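Local coordinates for EscD/YscD/HrpQ family type III secretion system inner membrane ring protein (Pseudomonas aeruginosa, PDB 6UID) that probably forms the cytoplasmic part of the type III secretion inner membrane ring, where the basal body meets the sorting platform, at residues R70-A75 with P109-Q114; Q83-Q88 with R94-D99. All blocks are in the same frame, centred on the assembly; numbering follows the deposited sequence.

Contact 1: R70-A75 with P109-Q114; sequences RQDGQA and PEAEVQ
Asp72, at the tip of a two-residue beta hairpin, meets Ala111 and Pro109 of the irregular chain that follows the last strand. The hairpin joins strands 69-71 and 74-75 through a type I' turn from Gln71 to Gln74, closed by backbone bonds in both directions between those two residues. The side chain of Asp72 can be followed outward. Its CB lies against Ala111 CB at 4.0 Å, while the backbone Asp72 O touches Ala111 CB at 3.6 Å. With chi1 at -66°, CG points opposite the carbonyl carbon and the carboxylate lies near the residue's own N. At the tip, OD2 packs on Ala86, while OD1 accepts a hydrogen bond from Gly87 N and a second from a water 2.8 Å away. That water also donates to Pro109 O at 2.7 Å, so its two protons link hairpin and tail with no direct hydrogen bond between them. The contact is small and lies at the surface. Asp72 and Gly73 both take positive phi, as a type I' turn requires. Arg70 NH1 donates to Gly73 O at 3.1 Å, with the acceptor lying only 10° out of the guanidinium plane.

Contact 2: Q83-Q88 with R94-D99; sequences QALAGQ and RWTFCD. Unlike the reference sequence in segment 94-99: Thr96 (reference Ala).
Gln88 and Trp95 form an antiparallel, hydrogen-bonded strand pair in the sheet where strand 93-98 runs between strands 88-90 and 5-9, and the loop leading into Gln88 folds back along the same strand, 93-98. Two bonds define the pair: Gln88 N gives to Trp95 O and Trp95 N to Gln88 O, each 2.9 Å long. Farther along, Leu85 N donates to Phe97 O at 2.8 Å. Leu85 sits within a type II turn from Gln83 to Ala86, where it takes a positive phi; Ala86 and Gly87 then lead to Gln88. The strand belongs to an antiparallel sheet of a beta fold that, by family, is related to forkhead-associated domains. Trp95 directs its ring to the side of strand 49-54, where it packs on Leu49 and Leu51. Its CG lies between the backbone N and the carbonyl carbon (chi1 63°), and this brings the indole face against Gln88 CB. That carbon sits 3.3 Å from the centroid of the five-membered ring, a close CH-pi contact. The Phe97 ring receives Ala84 CA over a face, while Gln88 NE2 comes to its edge; Trp5 packs edge-to-face with the same ring. On the other side of the strand, Leu85 CD2 rests on Cys98 CB at 3.6 Å. A water joins the turn to the strand: it donates to Gln83 O and, at 2.7 Å, to Thr96 OG1, and accepts from Gln88 NE2. The amide of Gln88 gets there because its chain bends at chi2 (-65°), and NE2 also donates to Gln71 OE1.

In the fold
The two contacts show how a loop can be held from several sides: contact 2 is nested within the stretch of chain that contact 1 closes, their centres about 12 Å apart, and both reach the same antiparallel sheet. They meet at the hairpin 70-75 and the loop 83-88. Asp72 N lies 2.8 Å from Gly87 O, a probable hydrogen bond, and Gln71 OE1 lies 2.8 Å from Gln83 N, again a probable hydrogen bond. Packing completes the join, with Asp72 OD2 at 3.5 Å from Ala86 CB and Pro109 CG at 3.4 Å from Leu85 O. The loop 83-88 is thus flanked by strand 93-98, by the hairpin and by the start of the tail.

Contact 1: R70-A75 with P109-Q114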
ATOM      1  N   ARG A  70      -2.614  -6.539  -2.204  1.00 13.30           N
ATOM      2  CA  ARG A  70      -1.687  -7.656  -2.358  1.00 14.52           C
ATOM      3  C   ARG A  70      -0.365  -7.298  -1.698  1.00 14.93           C
ATOM      4  O   ARG A  70       0.020  -6.127  -1.629  1.00 15.19           O
ATOM      5  CB  ARG A  70      -1.483  -8.001  -3.813  1.00 15.20           C
ATOM      6  CG  ARG A  70      -2.770  -8.487  -4.463  1.00 16.38           C
ATOM      7  CD  ARG A  70      -2.617  -8.760  -5.945  1.00 19.76           C
ATOM      8  NE  ARG A  70      -3.898  -9.164  -6.518  1.00 20.07           N
ATOM      9  CZ  ARG A  70      -4.349 -10.406  -6.562  1.00 20.94           C
ATOM     10  NH1 ARG A  70      -3.618 -11.418  -6.096  1.00 26.35           N
ATOM     11  NH2 ARG A  70      -5.551 -10.635  -7.083  1.00 21.53           N
ATOM     12  N   GLN A  71       0.308  -8.324  -1.189  1.00 14.91           N
ATOM     13  CA  GLN A  71       1.627  -8.192  -0.592  1.00 13.61           C
ATOM     14  C   GLN A  71       2.516  -9.173  -1.338  1.00 14.15           C
ATOM     15  O   GLN A  71       2.280 -10.386  -1.306  1.00 15.67           O
ATOM     16  CB  GLN A  71       1.567  -8.494   0.899  1.00 13.30           C
ATOM     17  CG  GLN A  71       2.925  -8.473   1.551  1.00 14.61           C
ATOM     18  CD  GLN A  71       2.839  -8.676   3.034  1.00 15.56           C
ATOM     19  OE1 GLN A  71       2.826  -7.728   3.798  1.00 15.53           O
ATOM     20  NE2 GLN A  71       2.748  -9.933   3.447  1.00 20.47           N
ATOM     21  N   ASP A  72       3.481  -8.650  -2.087  1.00 15.42           N
ATOM     22  CA  ASP A  72       4.293  -9.474  -2.989  1.00 18.26           C
ATOM     23  C   ASP A  72       3.412 -10.365  -3.872  1.00 18.21           C
ATOM     24  O   ASP A  72       3.705 -11.544  -4.121  1.00 21.42           O
ATOM     25  CB  ASP A  72       5.336 -10.275  -2.203  1.00 20.08           C
ATOM     26  CG  ASP A  72       6.373  -9.390  -1.536  1.00 24.18           C
ATOM     27  OD1 ASP A  72       6.691  -8.301  -2.085  1.00 21.56           O
ATOM     28  OD2 ASP A  72       6.858  -9.777  -0.449  1.00 27.98           O
ATOM     29  N   GLY A  73       2.315  -9.784  -4.355  1.00 17.43           N
ATOM     30  CA  GLY A  73       1.398 -10.436  -5.256  1.00 19.66           C
ATOM     31  C   GLY A  73       0.319 -11.277  -4.609  1.00 19.20           C
ATOM     32  O   GLY A  73      -0.638 -11.663  -5.302  1.00 22.24           O
ATOM     33  N   GLN A  74       0.426 -11.572  -3.312  1.00 17.18           N
ATOM     34  CA  GLN A  74      -0.534 -12.432  -2.636  1.00 17.77           C
ATOM     35  C   GLN A  74      -1.659 -11.590  -2.055  1.00 15.78           C
ATOM     36  O   GLN A  74      -1.402 -10.659  -1.286  1.00 15.51           O
ATOM     37  CB  GLN A  74       0.171 -13.176  -1.504  1.00 21.16           C
ATOM     38  CG  GLN A  74       1.291 -14.077  -1.980  1.00 31.66           C
ATOM     39  CD  GLN A  74       0.784 -15.209  -2.861  1.00 47.73           C
ATOM     40  OE1 GLN A  74       1.271 -15.409  -3.972  1.00 54.15           O
ATOM     41  NE2 GLN A  74      -0.205 -15.951  -2.365  1.00 46.65           N
ATOM     42  N   ALA A  75      -2.902 -11.931  -2.411  1.00 18.19           N
ATOM     43  CA  ALA A  75      -4.049 -11.193  -1.903  1.00 16.34           C
ATOM     44  C   ALA A  75      -4.103 -11.275  -0.391  1.00 17.07           C
ATOM     45  O   ALA A  75      -3.894 -12.338   0.199  1.00 19.88           O
ATOM     46  CB  ALA A  75      -5.345 -11.745  -2.487  1.00 19.73           C
ATOM     47  N   PRO A 109       9.895  -3.385  -4.424  1.00 21.83           N
ATOM     48  CA  PRO A 109      10.268  -4.801  -4.335  1.00 25.98           C
ATOM     49  C   PRO A 109       9.629  -5.651  -5.430  1.00 25.68           C
ATOM     50  O   PRO A 109       8.412  -5.665  -5.606  1.00 29.75           O
ATOM     51  CB  PRO A 109       9.767  -5.201  -2.940  1.00 33.68           C
ATOM     52  CG  PRO A 109       9.797  -3.954  -2.159  1.00 31.86           C
ATOM     53  CD  PRO A 109       9.503  -2.829  -3.116  1.00 24.30           C
ATOM     54  N   GLU A 110      10.461  -6.373  -6.166  1.00 45.66           N
ATOM     55  CA  GLU A 110       9.933  -7.304  -7.151  1.00 62.90           C
ATOM     56  C   GLU A 110       9.463  -8.573  -6.450  1.00 45.27           C
ATOM     57  O   GLU A 110      10.025  -8.987  -5.433  1.00 37.88           O
ATOM     58  CB  GLU A 110      10.997  -7.640  -8.195  1.00 65.29           C
ATOM     59  N   ALA A 111       8.410  -9.179  -6.993  1.00 38.78           N
ATOM     60  CA  ALA A 111       7.845 -10.408  -6.453  1.00 33.74           C
ATOM     61  C   ALA A 111       7.877 -11.524  -7.491  1.00 29.91           C
ATOM     62  O   ALA A 111       7.788 -11.280  -8.696  1.00 45.83           O
ATOM     63  CB  ALA A 111       6.388 -10.190  -6.032  1.00 38.53           C
ATOM     64  N   GLU A 112       8.000 -12.753  -7.004  1.00 38.75           N
ATOM     65  CA  GLU A 112       7.869 -13.935  -7.849  1.00 50.55           C
ATOM     66  C   GLU A 112       6.386 -14.257  -7.988  1.00 34.78           C
ATOM     67  O   GLU A 112       5.731 -14.626  -7.008  1.00 43.95           O
ATOM     68  CB  GLU A 112       8.622 -15.106  -7.223  1.00 57.61           C
ATOM     69  N   VAL A 113       5.842 -14.081  -9.190  1.00 34.15           N
ATOM     70  CA  VAL A 113       4.442 -14.379  -9.480  1.00 30.09           C
ATOM     71  C   VAL A 113       4.394 -15.613 -10.377  1.00 22.29           C
ATOM     72  O   VAL A 113       5.163 -15.708 -11.338  1.00 27.77           O
ATOM     73  CB  VAL A 113       3.778 -13.179 -10.184  1.00 42.88           C
ATOM     74  CG1 VAL A 113       2.326 -13.464 -10.484  1.00 30.94           C
ATOM     75  CG2 VAL A 113       3.900 -11.920  -9.333  1.00 77.14           C
ATOM     76  N   GLN A 114       3.495 -16.552 -10.062  1.00 21.12           N
ATOM     77  CA  GLN A 114       3.341 -17.740 -10.892  1.00 22.68           C
ATOM     78  C   GLN A 114       2.897 -17.352 -12.298  1.00 17.16           C
ATOM     79  O   GLN A 114       2.229 -16.343 -12.502  1.00 17.44           O
ATOM     80  CB  GLN A 114       2.332 -18.715 -10.273  1.00 30.94           C
ATOM     81  CG  GLN A 114       0.852 -18.407 -10.500  1.00 58.58           C
ATOM     82  CD  GLN A 114       0.343 -17.263  -9.648  1.00 78.15           C
ATOM     83  OE1 GLN A 114       1.002 -16.830  -8.699  1.00 79.93           O
ATOM     84  NE2 GLN A 114      -0.845 -16.769  -9.980  1.00 72.21           N
TER
HETATM   85  O   HOH W   1       6.276  -6.974  -4.549  1.00 21.77           O

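Contact 2: Q83-Q88 with R94-D99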
ATOM      1  N   GLN A  83       3.874  -6.881   6.243  1.00 15.19           N
ATOM      2  CA  GLN A  83       5.297  -7.052   6.509  1.00 15.76           C
ATOM      3  C   GLN A  83       6.117  -5.865   6.013  1.00 15.60           C
ATOM      4  O   GLN A  83       6.005  -5.448   4.855  1.00 15.21           O
ATOM      5  CB  GLN A  83       5.820  -8.355   5.907  1.00 19.88           C
ATOM      6  CG  GLN A  83       5.472  -9.582   6.788  1.00 52.90           C
ATOM      7  CD  GLN A  83       5.848  -9.408   8.270  1.00 80.40           C
ATOM      8  OE1 GLN A  83       5.014  -9.597   9.160  1.00 58.83           O
ATOM      9  NE2 GLN A  83       7.102  -9.045   8.531  1.00 80.56           N
ATOM     10  N   ALA A  84       6.980  -5.354   6.886  1.00 15.00           N
ATOM     11  CA  ALA A  84       7.852  -4.259   6.501  1.00 15.87           C
ATOM     12  C   ALA A  84       8.731  -4.661   5.321  1.00 14.36           C
ATOM     13  O   ALA A  84       9.266  -5.776   5.252  1.00 16.25           O
ATOM     14  CB  ALA A  84       8.724  -3.851   7.691  1.00 17.63           C
ATOM     15  N   LEU A  85       8.840  -3.729   4.378  1.00 14.43           N
ATOM     16  CA  LEU A  85       9.675  -3.802   3.185  1.00 16.22           C
ATOM     17  C   LEU A  85       9.169  -4.799   2.158  1.00 15.99           C
ATOM     18  O   LEU A  85       9.792  -4.945   1.110  1.00 19.35           O
ATOM     19  CB  LEU A  85      11.164  -4.000   3.487  1.00 16.82           C
ATOM     20  CG  LEU A  85      11.779  -2.821   4.233  1.00 18.82           C
ATOM     21  CD1 LEU A  85      13.259  -3.074   4.408  1.00 26.53           C
ATOM     22  CD2 LEU A  85      11.594  -1.495   3.530  1.00 22.72           C
ATOM     23  N   ALA A  86       8.043  -5.458   2.396  1.00 15.10           N
ATOM     24  CA  ALA A  86       7.408  -6.214   1.331  1.00 15.28           C
ATOM     25  C   ALA A  86       6.691  -5.256   0.380  1.00 14.07           C
ATOM     26  O   ALA A  86       6.306  -4.144   0.759  1.00 14.95           O
ATOM     27  CB  ALA A  86       6.420  -7.214   1.921  1.00 17.05           C
ATOM     28  N   GLY A  87       6.536  -5.663  -0.877  1.00 14.77           N
ATOM     29  CA  GLY A  87       5.850  -4.811  -1.844  1.00 12.74           C
ATOM     30  C   GLY A  87       4.345  -4.847  -1.710  1.00 15.99           C
ATOM     31  O   GLY A  87       3.719  -5.891  -1.932  1.00 17.68           O
ATOM     32  N   GLN A  88       3.736  -3.731  -1.327  1.00 12.62           N
ATOM     33  CA  GLN A  88       2.298  -3.639  -1.130  1.00 11.75           C
ATOM     34  C   GLN A  88       1.674  -2.976  -2.356  1.00 14.56           C
ATOM     35  O   GLN A  88       2.170  -1.953  -2.845  1.00 14.28           O
ATOM     36  CB  GLN A  88       1.984  -2.791   0.117  1.00 12.65           C
ATOM     37  CG  GLN A  88       2.761  -3.142   1.357  1.00 12.91           C
ATOM     38  CD  GLN A  88       2.474  -4.531   1.924  1.00 13.96           C
ATOM     39  OE1 GLN A  88       1.447  -5.150   1.621  1.00 15.59           O
ATOM     40  NE2 GLN A  88       3.352  -5.003   2.785  1.00 14.94           N
ATOM     41  N   ARG A  94       1.218   1.573  -5.253  1.00 13.70           N
ATOM     42  CA  ARG A  94       2.330   0.722  -4.847  0.50 13.03           C
ATOM     43  C   ARG A  94       3.066   1.413  -3.701  1.00 14.17           C
ATOM     44  O   ARG A  94       3.393   2.605  -3.799  1.00 14.16           O
ATOM     45  CB  ARG A  94       3.289   0.447  -6.004  0.50 14.22           C
ATOM     46  CG  ARG A  94       2.614  -0.143  -7.234  0.50 15.50           C
ATOM     47  CD  ARG A  94       3.381  -1.330  -7.846  0.50 20.26           C
ATOM     48  NE  ARG A  94       4.613  -0.950  -8.533  0.50 19.95           N
ATOM     49  CZ  ARG A  94       5.369  -1.793  -9.243  0.50 12.81           C
ATOM     50  NH1 ARG A  94       6.468  -1.337  -9.830  0.50 20.30           N
ATOM     51  NH2 ARG A  94       5.033  -3.096  -9.373  0.50 19.15           N
ATOM     52  N   TRP A  95       3.316   0.679  -2.626  1.00 12.00           N
ATOM     53  CA  TRP A  95       3.907   1.289  -1.445  1.00 13.67           C
ATOM     54  C   TRP A  95       4.641   0.244  -0.627  1.00 12.91           C
ATOM     55  O   TRP A  95       4.469  -0.965  -0.821  1.00 12.79           O
ATOM     56  CB  TRP A  95       2.827   1.960  -0.582  1.00 12.52           C
ATOM     57  CG  TRP A  95       1.775   1.039  -0.004  1.00 11.50           C
ATOM     58  CD1 TRP A  95       0.702   0.505  -0.659  1.00 12.35           C
ATOM     59  CD2 TRP A  95       1.680   0.592   1.345  1.00 10.86           C
ATOM     60  NE1 TRP A  95      -0.046  -0.245   0.206  1.00 12.84           N
ATOM     61  CE2 TRP A  95       0.526  -0.203   1.446  1.00 12.39           C
ATOM     62  CE3 TRP A  95       2.460   0.792   2.488  1.00 11.12           C
ATOM     63  CZ2 TRP A  95       0.138  -0.804   2.645  1.00 12.69           C
ATOM     64  CZ3 TRP A  95       2.070   0.212   3.681  1.00 11.96           C
ATOM     65  CH2 TRP A  95       0.930  -0.608   3.751  1.00 13.38           C
ATOM     66  N   THR A  96       5.472   0.711   0.299  1.00 12.38           N
ATOM     67  CA  THR A  96       6.035  -0.149   1.318  1.00 11.88           C
ATOM     68  C   THR A  96       6.203   0.660   2.591  1.00 12.96           C
ATOM     69  O   THR A  96       6.074   1.891   2.592  1.00 12.77           O
ATOM     70  CB  THR A  96       7.367  -0.748   0.883  1.00 16.80           C
ATOM     71  OG1 THR A  96       7.652  -1.869   1.738  1.00 25.28           O
ATOM     72  CG2 THR A  96       8.454   0.297   0.960  1.00 14.82           C
ATOM     73  N   PHE A  97       6.506  -0.017   3.683  1.00 11.93           N
ATOM     74  CA  PHE A  97       6.733   0.664   4.944  1.00 12.58           C
ATOM     75  C   PHE A  97       7.896   0.012   5.661  1.00 12.64           C
ATOM     76  O   PHE A  97       8.235  -1.151   5.399  1.00 12.99           O
ATOM     77  CB  PHE A  97       5.465   0.687   5.827  1.00 12.25           C
ATOM     78  CG  PHE A  97       5.161  -0.628   6.502  1.00 12.10           C
ATOM     79  CD1 PHE A  97       4.504  -1.613   5.807  1.00 14.46           C
ATOM     80  CD2 PHE A  97       5.543  -0.848   7.808  1.00 13.44           C
ATOM     81  CE1 PHE A  97       4.235  -2.849   6.441  1.00 14.64           C
ATOM     82  CE2 PHE A  97       5.295  -2.056   8.428  1.00 15.85           C
ATOM     83  CZ  PHE A  97       4.630  -3.039   7.742  1.00 14.41           C
ATOM     84  N   CYS A  98       8.481   0.731   6.606  1.00 11.91           N
ATOM     85  CA  CYS A  98       9.498   0.153   7.472  1.00 14.08           C
ATOM     86  C   CYS A  98       9.719   0.997   8.710  1.00 14.00           C
ATOM     87  O   CYS A  98       9.140   2.074   8.880  1.00 13.23           O
ATOM     88  CB  CYS A  98      10.819  -0.081   6.733  1.00 18.90           C
ATOM     89  SG  CYS A  98      11.697   1.410   6.248  1.00 20.48           S
ATOM     90  N   ASP A  99      10.549   0.472   9.604  1.00 16.14           N
ATOM     91  CA  ASP A  99      10.873   1.159  10.840  0.50 17.44           C
ATOM     92  C   ASP A  99      11.722   2.390  10.549  1.00 17.48           C
ATOM     93  O   ASP A  99      12.462   2.422   9.553  1.00 18.58           O
ATOM     94  CB  ASP A  99      11.631   0.197  11.759  0.50 25.93           C
ATOM     95  CG  ASP A  99      12.295   0.891  12.928  0.50 32.90           C
ATOM     96  OD1 ASP A  99      11.653   1.017  13.990  0.50 40.41           O
ATOM     97  OD2 ASP A  99      13.462   1.302  12.786  0.50 34.37           O
TER
HETATM   98  O   HOH W   2       5.828  -3.028   3.339  1.00 20.28           O